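Endo-polygalacturonase (Pectobacterium carotovorum subsp. carotovorum, PDB 1BHE) hydrolyses the alpha-1,4 linkages between galacturonic acid units within polygalacturonic acid, contributing to the maceration and soft-rotting of plant tissue. Local coordinates at residues 83-86 and 87-90; 150-153 and 154-157; 281-285 and 286-290. One frame throughout, in Å; residues are numbered along the deposited sequence.

Contact 1 (83-86 and 87-90); sequences ENAP and SSCG
With CG lodged between the backbone N and the carbonyl carbon (chi1 79°) and the chain straight beyond it, Glu83 swings its carboxylate over the tight turn that holds Ser87. Glu83 OE1 accepts a hydrogen bond from Ser87 N at 3.0 Å, met from above the carboxylate plane. Glu83 OE1 also accepts a hydrogen bond from a water, 2.7 Å from its oxygen, and this water accepts the amide of Cys89, 2.9 Å from its N. Ala85 to Ser88 form a type II beta turn, closed by Ser88 N to Ala85 O at 3.0 Å and 153°. Ser88 points back into the turn, placing OG 2.7 Å from Ala85 O; its single proton could go there or to Gly98 O. CB of Glu83 rests on CB of Cys89 at 3.8 Å. Cys89 is disulfide-bonded to Cys99, while Asn84 ND2 is hydrogen-bonded to Lys97 O, so the turn is tied to the loop around residues 97-99. With two donors, one amide and one water, converging on OE1, a negatively charged carboxylate is probably favoured; Glu83 thus satisfies Ser87 N directly and reaches Cys89 N through the water.

Contact 2 (150-153 and 154-157); sequences TPRL and IQIN
The backbone is extended at Arg152, kinks at Leu153 (psi -55°) and is extended again in strand 154-157, so that side chains three residues apart reach one another. Arg152 sends out an extended chain from CG to NE, while that of Gln155 is bent at its second torsion, which turns its amide back towards the arginine. Arg152 NH1 gives a hydrogen bond to Gln155 OE1 at 2.8 Å and a nearly straight 162°. The oxygen arrives at the edge of the guanidinium, in its plane, and the guanidinium and amide planes are 20° apart, nearly coplanar. OE1 of Gln155 also lies 3.2 Å from Arg152 CD. A water accepts from both groups, 3.2 Å from Arg152 NH1 and 3.1 Å from Gln155 NE2. Gln155 NE2 also donates along the strand to Asn157 OD1 at 2.7 Å, OD1 lying in the Gln155 amide plane and the donor in the carbonyl plane of Asn157. Val178 and Ser180 of the adjacent parallel strand 177-180 lie against Gln155, whereas Leu153 and Ile154 pack on Leu169. Acceptor towards arginine, donor towards asparagine: this fixes which way the Gln155 amide faces. The positive guanidinium would be expected to polarise that amide and strengthen its N-H donation to Asn157.

Contact 3 (281-285 and 286-290); sequences IKSDK and SAAGV
The carboxylate of Asp284 is met by Ser286 at the oxygen OD1 and not over a face. At the edge the amide of Ser286 uses the anti lone pair, turned away from OD2, with N 2.7 Å from OD1. The hydroxyl of the same serine donates to OD1 as well, at a very short 2.5 Å between OG and OD1. Two donors from one residue thus converge on a single oxygen, while OD2 faces Lys317 in a long, weak ion pair. The torsions make this possible: Asp284 holds CG between its backbone N and carbonyl carbon (chi1 53°), and Ser286 places OG in the corresponding position on its own side (chi1 80°), so both side chains fold in over the bend at Lys285.

The backbone carbonyl of Asp284 faces Ala287 and Ala288. Weak hydrogen bonds reach its O from Ala287 N at 3.4 Å and from Ala288 N at 3.2 Å, and Ala288 CB lies 3.3 Å from Asp284 O. Ser283 closes the base of the loop. Its OG touches Ala288 CA at 3.2 Å, and its polar needs are met outside the loop by Ser257 O and Thr259 OG1. At the tip, Lys285 O receives a hydrogen bond from Asn321 ND2, so the chain around Asn321 also holds the bend.

A carboxylate oxygen (OD1) of Asp284 hydrogen-bonded to the amide two residues on makes an Asx turn, here reinforced by the serine hydroxyl and accompanied by the weak backbone bonds. It shapes the short connection that takes the chain from strand 277-282 into strand 290-302, one of the turns between the successive faces of the right-handed parallel beta-helix of glycosyl hydrolase family 28.

Overall arrangement
The three contacts follow one another along the chain without touching. Contact 1 lies in an excursion beyond the beta-helix, about 23 Å from the centre of the chain; contact 2 leads into its body, and contact 3 shapes a loop further along it. Contacts 1 and 2 are neighbours, with nearest atoms about 4 Å apart, and a backbone hydrogen bond between Gly90 and Asn149 links their surroundings. Contact 3 sits apart, its centre about 24 Å from that of contact 2 and 31 Å from that of contact 1. The side chain of Arg152 is about 11 Å from that of Asp223, the predicted proton donor, whose neighbour Asp224 forms a salt bridge with Lys282 of contact 3.

Contact 1 (83-86 and 87-90)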
ATOM      1  N   GLU A  83     -11.522 -17.824   3.573  1.00 14.83           N
ATOM      2  CA  GLU A  83     -11.920 -18.227   2.222  1.00 15.84           C
ATOM      3  C   GLU A  83     -13.237 -17.589   1.793  1.00 16.47           C
ATOM      4  O   GLU A  83     -14.103 -17.308   2.622  1.00 15.72           O
ATOM      5  CB  GLU A  83     -12.033 -19.752   2.106  1.00 15.65           C
ATOM      6  CG  GLU A  83     -13.312 -20.336   2.682  1.00 16.54           C
ATOM      7  CD  GLU A  83     -13.383 -21.848   2.623  1.00 16.77           C
ATOM      8  OE1 GLU A  83     -12.340 -22.491   2.388  1.00 17.53           O
ATOM      9  OE2 GLU A  83     -14.481 -22.403   2.823  1.00 16.44           O
ATOM     10  N   ASN A  84     -13.392 -17.409   0.479  1.00 16.93           N
ATOM     11  CA  ASN A  84     -14.652 -16.886  -0.051  1.00 17.96           C
ATOM     12  C   ASN A  84     -15.298 -17.981  -0.903  1.00 18.63           C
ATOM     13  O   ASN A  84     -16.351 -17.799  -1.505  1.00 18.53           O
ATOM     14  CB  ASN A  84     -14.508 -15.576  -0.805  1.00 18.03           C
ATOM     15  CG  ASN A  84     -13.399 -15.516  -1.826  1.00 18.53           C
ATOM     16  OD1 ASN A  84     -13.128 -16.476  -2.554  1.00 18.60           O
ATOM     17  ND2 ASN A  84     -12.728 -14.370  -1.911  1.00 18.26           N
ATOM     18  N   ALA A  85     -14.668 -19.150  -0.909  1.00 19.45           N
ATOM     19  CA  ALA A  85     -15.182 -20.327  -1.603  1.00 20.30           C
ATOM     20  C   ALA A  85     -14.460 -21.560  -1.073  1.00 20.94           C
ATOM     21  O   ALA A  85     -13.378 -21.448  -0.497  1.00 21.11           O
ATOM     22  CB  ALA A  85     -15.036 -20.190  -3.106  1.00 20.72           C
ATOM     23  N   PRO A  86     -15.094 -22.724  -1.166  1.00 21.61           N
ATOM     24  CA  PRO A  86     -14.531 -23.966  -0.676  1.00 21.28           C
ATOM     25  C   PRO A  86     -13.087 -24.174  -1.092  1.00 20.76           C
ATOM     26  O   PRO A  86     -12.765 -24.311  -2.274  1.00 20.34           O
ATOM     27  CB  PRO A  86     -15.438 -25.044  -1.262  1.00 21.78           C
ATOM     28  CG  PRO A  86     -16.724 -24.363  -1.557  1.00 22.08           C
ATOM     29  CD  PRO A  86     -16.407 -22.921  -1.828  1.00 21.71           C
ATOM     30  N   SER A  87     -12.171 -24.160  -0.125  1.00 20.03           N
ATOM     31  CA  SER A  87     -10.751 -24.366  -0.359  1.00 19.55           C
ATOM     32  C   SER A  87     -10.084 -23.329  -1.251  1.00 18.57           C
ATOM     33  O   SER A  87      -9.049 -23.615  -1.865  1.00 18.29           O
ATOM     34  CB  SER A  87     -10.524 -25.754  -0.988  1.00 20.47           C
ATOM     35  OG  SER A  87     -10.906 -26.796  -0.115  1.00 20.90           O
ATOM     36  N   SER A  88     -10.613 -22.111  -1.317  1.00 17.94           N
ATOM     37  CA  SER A  88     -10.068 -21.074  -2.177  1.00 16.82           C
ATOM     38  C   SER A  88      -8.907 -20.296  -1.580  1.00 16.21           C
ATOM     39  O   SER A  88      -8.215 -19.605  -2.332  1.00 15.74           O
ATOM     40  CB  SER A  88     -11.183 -20.085  -2.553  1.00 16.92           C
ATOM     41  OG  SER A  88     -11.736 -19.479  -1.394  1.00 16.94           O
ATOM     42  N   CYS A  89      -8.696 -20.389  -0.278  1.00 15.61           N
ATOM     43  CA  CYS A  89      -7.681 -19.597   0.413  1.00 14.90           C
ATOM     44  C   CYS A  89      -6.506 -20.411   0.921  1.00 15.01           C
ATOM     45  O   CYS A  89      -6.623 -21.593   1.243  1.00 14.53           O
ATOM     46  CB  CYS A  89      -8.382 -18.877   1.576  1.00 14.22           C
ATOM     47  SG  CYS A  89      -7.466 -17.569   2.411  1.00 12.57           S
ATOM     48  N   GLY A  90      -5.323 -19.800   0.950  1.00 14.73           N
ATOM     49  CA  GLY A  90      -4.116 -20.447   1.437  1.00 15.27           C
ATOM     50  C   GLY A  90      -3.561 -21.494   0.487  1.00 16.22           C
ATOM     51  O   GLY A  90      -2.937 -22.471   0.904  1.00 15.86           O
TER
HETATM   52  O   HOH W   1      -9.738 -22.036   1.928  1.00 16.43           O

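Contact 2 (150-153 and 154-157)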
ATOM      1  N   THR A 150      -3.812 -15.227  -0.447  1.00  9.79           N
ATOM      2  CA  THR A 150      -3.555 -14.820   0.928  1.00  9.30           C
ATOM      3  C   THR A 150      -4.336 -13.526   1.209  1.00  9.07           C
ATOM      4  O   THR A 150      -4.501 -12.699   0.314  1.00  8.74           O
ATOM      5  CB  THR A 150      -2.074 -14.533   1.219  1.00  9.16           C
ATOM      6  OG1 THR A 150      -1.636 -13.462   0.361  1.00  8.05           O
ATOM      7  CG2 THR A 150      -1.133 -15.715   1.012  1.00  9.16           C
ATOM      8  N   PRO A 151      -4.789 -13.321   2.436  1.00  8.77           N
ATOM      9  CA  PRO A 151      -5.553 -12.147   2.804  1.00  7.89           C
ATOM     10  C   PRO A 151      -4.799 -10.832   2.896  1.00  6.98           C
ATOM     11  O   PRO A 151      -3.721 -10.722   3.488  1.00  6.69           O
ATOM     12  CB  PRO A 151      -6.126 -12.484   4.179  1.00  8.62           C
ATOM     13  CG  PRO A 151      -5.530 -13.754   4.633  1.00  8.81           C
ATOM     14  CD  PRO A 151      -4.629 -14.278   3.558  1.00  8.34           C
ATOM     15  N   ARG A 152      -5.377  -9.775   2.324  1.00  6.41           N
ATOM     16  CA  ARG A 152      -4.921  -8.407   2.539  1.00  5.62           C
ATOM     17  C   ARG A 152      -5.369  -7.938   3.922  1.00  6.04           C
ATOM     18  O   ARG A 152      -6.375  -8.459   4.423  1.00  6.11           O
ATOM     19  CB  ARG A 152      -5.508  -7.461   1.485  1.00  5.82           C
ATOM     20  CG  ARG A 152      -4.888  -7.698   0.107  1.00  6.89           C
ATOM     21  CD  ARG A 152      -5.611  -6.877  -0.956  1.00  7.79           C
ATOM     22  NE  ARG A 152      -4.924  -6.968  -2.248  1.00  8.94           N
ATOM     23  CZ  ARG A 152      -5.442  -6.549  -3.399  1.00  9.33           C
ATOM     24  NH1 ARG A 152      -6.650  -6.006  -3.444  1.00  9.26           N
ATOM     25  NH2 ARG A 152      -4.732  -6.688  -4.514  1.00  9.42           N
ATOM     26  N   LEU A 153      -4.656  -7.001   4.538  1.00  5.68           N
ATOM     27  CA  LEU A 153      -5.050  -6.530   5.861  1.00  5.67           C
ATOM     28  C   LEU A 153      -6.276  -5.621   5.799  1.00  4.40           C
ATOM     29  O   LEU A 153      -7.271  -5.828   6.489  1.00  4.14           O
ATOM     30  CB  LEU A 153      -3.941  -5.756   6.552  1.00  6.44           C
ATOM     31  CG  LEU A 153      -2.927  -6.421   7.456  1.00  8.38           C
ATOM     32  CD1 LEU A 153      -2.250  -5.340   8.307  1.00  8.85           C
ATOM     33  CD2 LEU A 153      -3.488  -7.513   8.354  1.00  7.18           C
ATOM     34  N   ILE A 154      -6.182  -4.563   4.993  1.00  4.09           N
ATOM     35  CA  ILE A 154      -7.275  -3.588   4.904  1.00  4.09           C
ATOM     36  C   ILE A 154      -7.630  -3.403   3.431  1.00  3.10           C
ATOM     37  O   ILE A 154      -6.749  -3.031   2.660  1.00  4.23           O
ATOM     38  CB  ILE A 154      -6.877  -2.244   5.533  1.00  4.23           C
ATOM     39  CG1 ILE A 154      -6.758  -2.343   7.065  1.00  5.12           C
ATOM     40  CG2 ILE A 154      -7.854  -1.125   5.190  1.00  4.10           C
ATOM     41  CD1 ILE A 154      -5.954  -1.193   7.654  1.00  4.69           C
ATOM     42  N   GLN A 155      -8.873  -3.662   3.074  1.00  4.44           N
ATOM     43  CA  GLN A 155      -9.341  -3.513   1.695  1.00  4.77           C
ATOM     44  C   GLN A 155     -10.507  -2.532   1.671  1.00  4.32           C
ATOM     45  O   GLN A 155     -11.525  -2.745   2.326  1.00  4.35           O
ATOM     46  CB  GLN A 155      -9.779  -4.882   1.163  1.00  5.38           C
ATOM     47  CG  GLN A 155     -10.417  -4.839  -0.215  1.00  7.94           C
ATOM     48  CD  GLN A 155      -9.417  -4.678  -1.341  1.00  8.65           C
ATOM     49  OE1 GLN A 155      -8.332  -5.254  -1.349  1.00  8.92           O
ATOM     50  NE2 GLN A 155      -9.796  -3.868  -2.332  1.00  9.17           N
ATOM     51  N   ILE A 156     -10.349  -1.420   0.972  1.00  4.29           N
ATOM     52  CA  ILE A 156     -11.364  -0.374   0.913  1.00  4.47           C
ATOM     53  C   ILE A 156     -11.848  -0.181  -0.522  1.00  5.13           C
ATOM     54  O   ILE A 156     -11.043   0.113  -1.402  1.00  4.55           O
ATOM     55  CB  ILE A 156     -10.819   0.953   1.461  1.00  4.43           C
ATOM     56  CG1 ILE A 156     -10.203   0.786   2.860  1.00  5.00           C
ATOM     57  CG2 ILE A 156     -11.924   2.003   1.496  1.00  3.20           C
ATOM     58  CD1 ILE A 156      -9.082   1.771   3.140  1.00  5.38           C
ATOM     59  N   ASN A 157     -13.142  -0.380  -0.765  1.00  5.67           N
ATOM     60  CA  ASN A 157     -13.693  -0.307  -2.113  1.00  6.68           C
ATOM     61  C   ASN A 157     -14.809   0.717  -2.255  1.00  5.72           C
ATOM     62  O   ASN A 157     -15.639   0.852  -1.358  1.00  5.11           O
ATOM     63  CB  ASN A 157     -14.312  -1.665  -2.498  1.00  9.33           C
ATOM     64  CG  ASN A 157     -13.377  -2.844  -2.428  1.00 11.36           C
ATOM     65  OD1 ASN A 157     -12.173  -2.716  -2.607  1.00 14.14           O
ATOM     66  ND2 ASN A 157     -13.890  -4.034  -2.163  1.00 13.85           N
TER
HETATM   67  O   HOH W   2      -8.594  -4.122  -5.130  1.00 17.67           O

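Contact 3 (281-285 and 286-290)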
ATOM      1  N   ILE A 281       8.736   4.732 -11.441  1.00 12.64           N
ATOM      2  CA  ILE A 281       7.632   4.716 -12.383  1.00 13.75           C
ATOM      3  C   ILE A 281       7.905   3.494 -13.274  1.00 14.77           C
ATOM      4  O   ILE A 281       8.916   3.460 -13.981  1.00 15.10           O
ATOM      5  CB  ILE A 281       7.421   5.966 -13.236  1.00 13.37           C
ATOM      6  CG1 ILE A 281       7.338   7.229 -12.385  1.00 13.46           C
ATOM      7  CG2 ILE A 281       6.144   5.786 -14.062  1.00 13.78           C
ATOM      8  CD1 ILE A 281       7.182   8.534 -13.128  1.00 13.10           C
ATOM      9  N   LYS A 282       7.051   2.486 -13.178  1.00 15.05           N
ATOM     10  CA  LYS A 282       7.274   1.254 -13.918  1.00 15.72           C
ATOM     11  C   LYS A 282       6.036   0.722 -14.614  1.00 15.77           C
ATOM     12  O   LYS A 282       4.914   0.904 -14.149  1.00 15.16           O
ATOM     13  CB  LYS A 282       7.800   0.182 -12.943  1.00 17.04           C
ATOM     14  CG  LYS A 282       6.822  -0.127 -11.817  1.00 18.53           C
ATOM     15  CD  LYS A 282       7.308  -1.294 -10.971  1.00 19.74           C
ATOM     16  CE  LYS A 282       6.144  -2.132 -10.462  1.00 20.70           C
ATOM     17  NZ  LYS A 282       5.878  -1.861  -9.018  1.00 21.41           N
ATOM     18  N   SER A 283       6.262   0.014 -15.720  1.00 15.30           N
ATOM     19  CA  SER A 283       5.178  -0.596 -16.468  1.00 16.55           C
ATOM     20  C   SER A 283       5.705  -1.626 -17.458  1.00 17.74           C
ATOM     21  O   SER A 283       6.891  -1.965 -17.479  1.00 18.56           O
ATOM     22  CB  SER A 283       4.346   0.475 -17.181  1.00 16.44           C
ATOM     23  OG  SER A 283       3.014   0.023 -17.353  1.00 16.17           O
ATOM     24  N   ASP A 284       4.816  -2.149 -18.284  1.00 18.36           N
ATOM     25  CA  ASP A 284       5.176  -3.112 -19.317  1.00 19.85           C
ATOM     26  C   ASP A 284       4.192  -2.935 -20.468  1.00 19.89           C
ATOM     27  O   ASP A 284       3.288  -2.100 -20.365  1.00 19.71           O
ATOM     28  CB  ASP A 284       5.170  -4.539 -18.784  1.00 19.95           C
ATOM     29  CG  ASP A 284       3.873  -4.913 -18.094  1.00 20.67           C
ATOM     30  OD1 ASP A 284       2.861  -5.062 -18.807  1.00 20.11           O
ATOM     31  OD2 ASP A 284       3.860  -5.054 -16.850  1.00 20.71           O
ATOM     32  N   LYS A 285       4.269  -3.777 -21.488  1.00 20.50           N
ATOM     33  CA  LYS A 285       3.376  -3.676 -22.634  1.00 21.15           C
ATOM     34  C   LYS A 285       1.931  -4.044 -22.334  1.00 20.55           C
ATOM     35  O   LYS A 285       1.059  -3.696 -23.139  1.00 21.07           O
ATOM     36  CB  LYS A 285       3.886  -4.551 -23.789  1.00 22.29           C
ATOM     37  CG  LYS A 285       4.955  -3.897 -24.646  1.00 23.11           C
ATOM     38  CD  LYS A 285       5.202  -4.713 -25.913  1.00 24.44           C
ATOM     39  CE  LYS A 285       6.608  -5.277 -25.940  1.00 25.12           C
ATOM     40  NZ  LYS A 285       7.187  -5.246 -27.319  1.00 26.39           N
ATOM     41  N   SER A 286       1.640  -4.727 -21.235  1.00 19.48           N
ATOM     42  CA  SER A 286       0.284  -5.122 -20.905  1.00 19.03           C
ATOM     43  C   SER A 286      -0.507  -4.090 -20.115  1.00 18.67           C
ATOM     44  O   SER A 286      -1.740  -4.206 -20.077  1.00 19.02           O
ATOM     45  CB  SER A 286       0.311  -6.439 -20.105  1.00 18.93           C
ATOM     46  OG  SER A 286       0.627  -6.170 -18.746  1.00 18.64           O
ATOM     47  N   ALA A 287       0.141  -3.106 -19.495  1.00 18.74           N
ATOM     48  CA  ALA A 287      -0.609  -2.171 -18.650  1.00 18.54           C
ATOM     49  C   ALA A 287      -0.145  -0.730 -18.704  1.00 18.42           C
ATOM     50  O   ALA A 287      -0.541   0.075 -17.846  1.00 18.65           O
ATOM     51  CB  ALA A 287      -0.521  -2.686 -17.209  1.00 19.10           C
ATOM     52  N   ALA A 288       0.669  -0.364 -19.683  1.00 17.49           N
ATOM     53  CA  ALA A 288       1.166   1.000 -19.795  1.00 17.15           C
ATOM     54  C   ALA A 288       0.111   1.969 -20.315  1.00 16.91           C
ATOM     55  O   ALA A 288      -0.642   1.651 -21.239  1.00 17.40           O
ATOM     56  CB  ALA A 288       2.382   1.027 -20.717  1.00 17.42           C
ATOM     57  N   GLY A 289       0.068   3.168 -19.739  1.00 16.19           N
ATOM     58  CA  GLY A 289      -0.851   4.200 -20.222  1.00 15.77           C
ATOM     59  C   GLY A 289      -0.276   5.582 -19.929  1.00 15.50           C
ATOM     60  O   GLY A 289       0.935   5.747 -19.806  1.00 15.35           O
ATOM     61  N   VAL A 290      -1.169   6.540 -19.684  1.00 15.11           N
ATOM     62  CA  VAL A 290      -0.774   7.898 -19.373  1.00 15.07           C
ATOM     63  C   VAL A 290      -0.387   8.091 -17.912  1.00 14.92           C
ATOM     64  O   VAL A 290      -1.120   7.755 -16.986  1.00 14.26           O
ATOM     65  CB  VAL A 290      -1.906   8.905 -19.697  1.00 15.48           C
ATOM     66  CG1 VAL A 290      -1.535  10.323 -19.288  1.00 15.99           C
ATOM     67  CG2 VAL A 290      -2.255   8.862 -21.176  1.00 16.00           C
TER